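Local atomic coordinates of ebony (Drosophila melanogaster, PDB entry 6DYM), a protein that probably forms the amide (peptide-type) bond that joins beta-alanine to biogenic amines such as dopamine, through the atypical C-terminal condensation domain of this nonribosomal peptide synthetase. Residues A[50-53]-A[54-57]; A[161-165]-A[166-170]. One frame throughout, in Å; residues are numbered along the deposited sequence.

Contact 1 (A[50-53]-A[54-57]); sequences DIWN and VLVE
Val56 lays its CG2 methyl over one face of the Trp52 indole, 3.9 Å from the centroid of the five-membered ring, a CH-pi contact one helical turn along. The methyl sits toward the rim of the ring system, and CE2 is the ring atom it approaches most closely, at 3.6 Å. Trp52 reaches this place because CG stands anti to the backbone N (chi1 180°), which turns the indole along the helix toward its C-terminal end. On the six-membered ring, Leu55 CD2 comes in obliquely, 4.1 Å from Trp52 CE3, and the same methyl lies 4.3 Å from Ile51 CD1, so one branched leucine bridges two neighbours of the preceding turn. Helix 41-58 is the second of two helices between the first and second strands, a topology consistent with a GNAT-like fold. It is amphipathic: Ile51 and Leu55 meet Phe79 and Phe123 of the sheet, whereas Trp52 turns to helix 14-25 and gives its NE1 hydrogen to Leu11 O. With an alanine here, Val56 CG2 and Leu55 CD2 would probably lose the ring they pack on, and Leu11 O its indole donor. Beneath the side chains, Leu55 N binds Ile51 O at 2.8 Å and Val56 N binds Trp52 O at 3.0 Å. A water links Asp50 O to Val54 N, in the place of a direct bond between the two.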
loop_
_atom_site.group_PDB
_atom_site.type_symbol
_atom_site.label_atom_id
_atom_site.label_comp_id
_atom_site.label_asym_id
_atom_site.label_seq_id
_atom_site.Cartn_x
_atom_site.Cartn_y
_atom_site.Cartn_z
ATOM N N ASP A 50 -15.369 -3.202 -2.940
ATOM C CA ASP A 50 -15.755 -4.320 -2.087
ATOM C C ASP A 50 -15.412 -4.073 -0.622
ATOM O O ASP A 50 -16.105 -4.580 0.267
ATOM C CB ASP A 50 -15.086 -5.605 -2.571
ATOM C CG ASP A 50 -15.867 -6.287 -3.674
ATOM O OD1 ASP A 50 -16.944 -5.771 -4.043
ATOM O OD2 ASP A 50 -15.405 -7.338 -4.169
ATOM N N ILE A 51 -14.351 -3.314 -0.346
ATOM C CA ILE A 51 -13.894 -3.088 1.021
ATOM C C ILE A 51 -14.225 -1.697 1.528
ATOM O O ILE A 51 -13.894 -1.379 2.680
ATOM C CB ILE A 51 -12.380 -3.352 1.156
ATOM C CG1 ILE A 51 -11.582 -2.310 0.366
ATOM C CG2 ILE A 51 -12.040 -4.746 0.681
ATOM C CD1 ILE A 51 -10.083 -2.342 0.633
ATOM N N TRP A 52 -14.888 -0.862 0.724
ATOM C CA TRP A 52 -14.930 0.568 1.018
ATOM C C TRP A 52 -15.565 0.856 2.377
ATOM O O TRP A 52 -15.034 1.650 3.163
ATOM C CB TRP A 52 -15.675 1.326 -0.078
ATOM C CG TRP A 52 -15.716 2.778 0.241
ATOM C CD1 TRP A 52 -16.798 3.503 0.644
ATOM C CD2 TRP A 52 -14.604 3.679 0.243
ATOM N NE1 TRP A 52 -16.431 4.808 0.877
ATOM C CE2 TRP A 52 -15.088 4.939 0.638
ATOM C CE3 TRP A 52 -13.247 3.541 -0.065
ATOM C CZ2 TRP A 52 -14.264 6.057 0.734
ATOM C CZ3 TRP A 52 -12.428 4.652 0.034
ATOM C CH2 TRP A 52 -12.939 5.893 0.425
ATOM N N ASN A 53 -16.709 0.234 2.669
ATOM C CA ASN A 53 -17.410 0.550 3.911
ATOM C C ASN A 53 -16.581 0.147 5.125
ATOM O O ASN A 53 -16.417 0.933 6.065
ATOM C CB ASN A 53 -18.783 -0.128 3.930
ATOM C CG ASN A 53 -19.746 0.477 2.920
ATOM O OD1 ASN A 53 -20.139 -0.174 1.953
ATOM N ND2 ASN A 53 -20.133 1.727 3.143
ATOM N N VAL A 54 -16.033 -1.070 5.112
ATOM C CA VAL A 54 -15.165 -1.518 6.201
ATOM C C VAL A 54 -13.938 -0.620 6.319
ATOM O O VAL A 54 -13.495 -0.288 7.426
ATOM C CB VAL A 54 -14.767 -2.989 5.985
ATOM C CG1 VAL A 54 -13.838 -3.461 7.097
ATOM C CG2 VAL A 54 -16.006 -3.856 5.895
ATOM N N LEU A 55 -13.375 -0.209 5.179
ATOM C CA LEU A 55 -12.204 0.661 5.192
ATOM C C LEU A 55 -12.490 1.962 5.932
ATOM O O LEU A 55 -11.689 2.402 6.766
ATOM C CB LEU A 55 -11.761 0.937 3.756
ATOM C CG LEU A 55 -10.385 1.552 3.494
ATOM C CD1 LEU A 55 -9.275 0.669 4.037
ATOM C CD2 LEU A 55 -10.210 1.770 2.004
ATOM N N VAL A 56 -13.641 2.580 5.658
ATOM C CA VAL A 56 -13.986 3.832 6.326
ATOM C C VAL A 56 -14.291 3.591 7.802
ATOM O O VAL A 56 -13.911 4.391 8.667
ATOM C CB VAL A 56 -15.166 4.511 5.605
ATOM C CG1 VAL A 56 -15.673 5.707 6.400
ATOM C CG2 VAL A 56 -14.757 4.941 4.207
ATOM N N GLU A 57 -14.962 2.481 8.123
ATOM C CA GLU A 57 -15.423 2.277 9.495
ATOM C C GLU A 57 -14.279 1.934 10.449
ATOM O O GLU A 57 -14.329 2.307 11.628
ATOM C CB GLU A 57 -16.504 1.195 9.526
ATOM C CG GLU A 57 -17.768 1.595 8.759
ATOM C CD GLU A 57 -19.053 1.125 9.419
ATOM O OE1 GLU A 57 -19.153 -0.077 9.746
ATOM O OE2 GLU A 57 -19.965 1.960 9.605
HETATM O O HOH W 1 -16.800 -3.112 2.721
#

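Contact 2 (A[161-165]-A[166-170])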
loop_
_atom_site.group_PDB
_atom_site.type_symbol
_atom_site.label_atom_id
_atom_site.label_comp_id
_atom_site.label_asym_id
_atom_site.label_seq_id
_atom_site.Cartn_x
_atom_site.Cartn_y
_atom_site.Cartn_z
ATOM N N THR A 161 4.607 -3.118 6.150
ATOM C CA THR A 161 4.271 -2.935 4.742
ATOM C C THR A 161 5.298 -3.644 3.864
ATOM O O THR A 161 6.449 -3.841 4.267
ATOM C CB THR A 161 4.192 -1.443 4.375
ATOM O OG1 THR A 161 3.826 -1.300 2.997
ATOM C CG2 THR A 161 5.526 -0.744 4.620
ATOM N N THR A 162 4.859 -4.048 2.667
ATOM C CA THR A 162 5.759 -4.546 1.628
ATOM C C THR A 162 5.888 -3.478 0.552
ATOM O O THR A 162 4.889 -3.080 -0.054
ATOM C CB THR A 162 5.261 -5.852 1.008
ATOM O OG1 THR A 162 5.080 -6.832 2.030
ATOM C CG2 THR A 162 6.275 -6.386 0.001
ATOM N N ASN A 163 7.109 -3.023 0.313
ATOM C CA ASN A 163 7.358 -1.968 -0.655
ATOM C C ASN A 163 7.909 -2.583 -1.931
ATOM O O ASN A 163 8.916 -3.302 -1.902
ATOM C CB ASN A 163 8.300 -0.922 -0.069
ATOM C CG ASN A 163 7.617 -0.092 0.990
ATOM O OD1 ASN A 163 6.552 0.472 0.750
ATOM N ND2 ASN A 163 8.201 -0.041 2.177
ATOM N N THR A 164 7.236 -2.304 -3.045
ATOM C CA THR A 164 7.523 -2.951 -4.312
ATOM C C THR A 164 8.038 -1.991 -5.371
ATOM O O THR A 164 8.256 -2.414 -6.511
ATOM C CB THR A 164 6.270 -3.661 -4.835
ATOM O OG1 THR A 164 5.206 -2.708 -4.939
ATOM C CG2 THR A 164 5.854 -4.786 -3.885
ATOM N N SER A 165 8.233 -0.719 -5.038
ATOM C CA SER A 165 8.836 0.213 -5.975
ATOM C C SER A 165 10.105 0.798 -5.370
ATOM O O SER A 165 10.225 0.894 -4.143
ATOM C CB SER A 165 7.870 1.347 -6.350
ATOM O OG SER A 165 7.856 2.364 -5.363
ATOM N N PRO A 166 11.081 1.174 -6.199
ATOM C CA PRO A 166 12.335 1.704 -5.636
ATOM C C PRO A 166 12.125 2.928 -4.758
ATOM O O PRO A 166 12.803 3.071 -3.734
ATOM C CB PRO A 166 13.172 2.017 -6.886
ATOM C CG PRO A 166 12.604 1.127 -7.959
ATOM C CD PRO A 166 11.139 1.028 -7.664
ATOM N N LEU A 167 11.172 3.795 -5.104
ATOM C CA LEU A 167 10.967 5.015 -4.328
ATOM C C LEU A 167 10.363 4.708 -2.963
ATOM O O LEU A 167 10.783 5.276 -1.948
ATOM C CB LEU A 167 10.074 5.987 -5.101
ATOM C CG LEU A 167 9.639 7.257 -4.360
ATOM C CD1 LEU A 167 10.851 8.055 -3.872
ATOM C CD2 LEU A 167 8.759 8.116 -5.257
ATOM N N THR A 168 9.350 3.832 -2.915
ATOM C CA THR A 168 8.758 3.495 -1.622
ATOM C C THR A 168 9.733 2.703 -0.762
ATOM O O THR A 168 9.733 2.852 0.465
ATOM C CB THR A 168 7.453 2.710 -1.798
ATOM O OG1 THR A 168 7.680 1.553 -2.613
ATOM C CG2 THR A 168 6.377 3.589 -2.443
ATOM N N GLN A 169 10.568 1.868 -1.384
ATOM C CA GLN A 169 11.583 1.133 -0.633
ATOM C C GLN A 169 12.617 2.075 -0.030
ATOM O O GLN A 169 12.999 1.922 1.135
ATOM C CB GLN A 169 12.266 0.106 -1.537
ATOM C CG GLN A 169 11.338 -1.026 -1.983
ATOM C CD GLN A 169 11.895 -1.817 -3.147
ATOM O OE1 GLN A 169 12.938 -1.466 -3.705
ATOM N NE2 GLN A 169 11.188 -2.878 -3.542
ATOM N N GLN A 170 13.083 3.053 -0.808
ATOM C CA GLN A 170 14.098 3.973 -0.306
ATOM C C GLN A 170 13.521 4.910 0.749
ATOM O O GLN A 170 14.186 5.218 1.746
ATOM C CB GLN A 170 14.692 4.763 -1.469
ATOM C CG GLN A 170 15.797 5.740 -1.072
ATOM C CD GLN A 170 16.644 6.153 -2.262
ATOM O OE1 GLN A 170 16.200 6.065 -3.406
ATOM N NE2 GLN A 170 17.870 6.598 -1.999
HETATM O O HOH W 2 5.369 -0.019 -2.724
#
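Gln169 folds back from the first turn of its helix to grip the end of the strand that leads into it. Its CB lies 3.4 Å from Ser165 O, and CG, set beside the backbone N (chi1 -67°), passes between Ser165 O and Asn163, coming within 3.6 Å of Asn163 CB. Beyond CG the chain is extended: CD passes 3.3 Å from Ser165 O, OE1 stays on the side of that same carbonyl, and NE2 donates to Asn163 O over 2.8 Å in a nearly straight bond (167°). The acceptor lies in the plane of the Gln169 amide, while the donor stands above the carbonyl plane of Asn163. NE2 also bonds Arg205 O on the adjoining strand, and two acceptors suit a glutamine, whose NH2 carries two hydrogens. This is the junction of the fifth strand of the GNAT-like topology, 158-163, with the helix after it, 166-174; Ser165 is the N-cap and Pro166 takes the first helical position, where a proline costs no helical hydrogen bond. Ser165 OG and Thr168 OG1 form a hydrogen bond of 2.9 Å, two small hydroxyls meeting across the opening turn. Thr168 OG1 can face the cap because it stands between its own backbone N and carbonyl carbon (chi1 55°); it also bonds a water that accepts from Thr164 N. Asn163 crosses Thr168 obliquely, OD1 3.5 Å from Thr168 CB, and its ND2 is hydrogen-bonded to His209 ND1. Gln169 N donates to Ser165 O, 2.9 Å away, the first i-to-i+4 hydrogen bond of the helix.

Overall arrangement
Residues 50-57 come first in the sequence and residues 161-170 well after; the chain's centre lies between them, with about 25 Å between the centres of the contacts and about 13 Å between nearest atoms. They share the seven-stranded mixed sheet. Helix 41-58 packs on strands 71-80 and 119-127, whereas contact 2 continues from strand 158-163, the parallel neighbour of strand 119-127, into helix 166-174. Contact 1 joins a helix to the sheet and, through Trp52, to helix 14-25; contact 2 ends a strand and starts a helix through polar groups. The topology uniting them is consistent with a GNAT-like fold, which would make this condensation domain atypical.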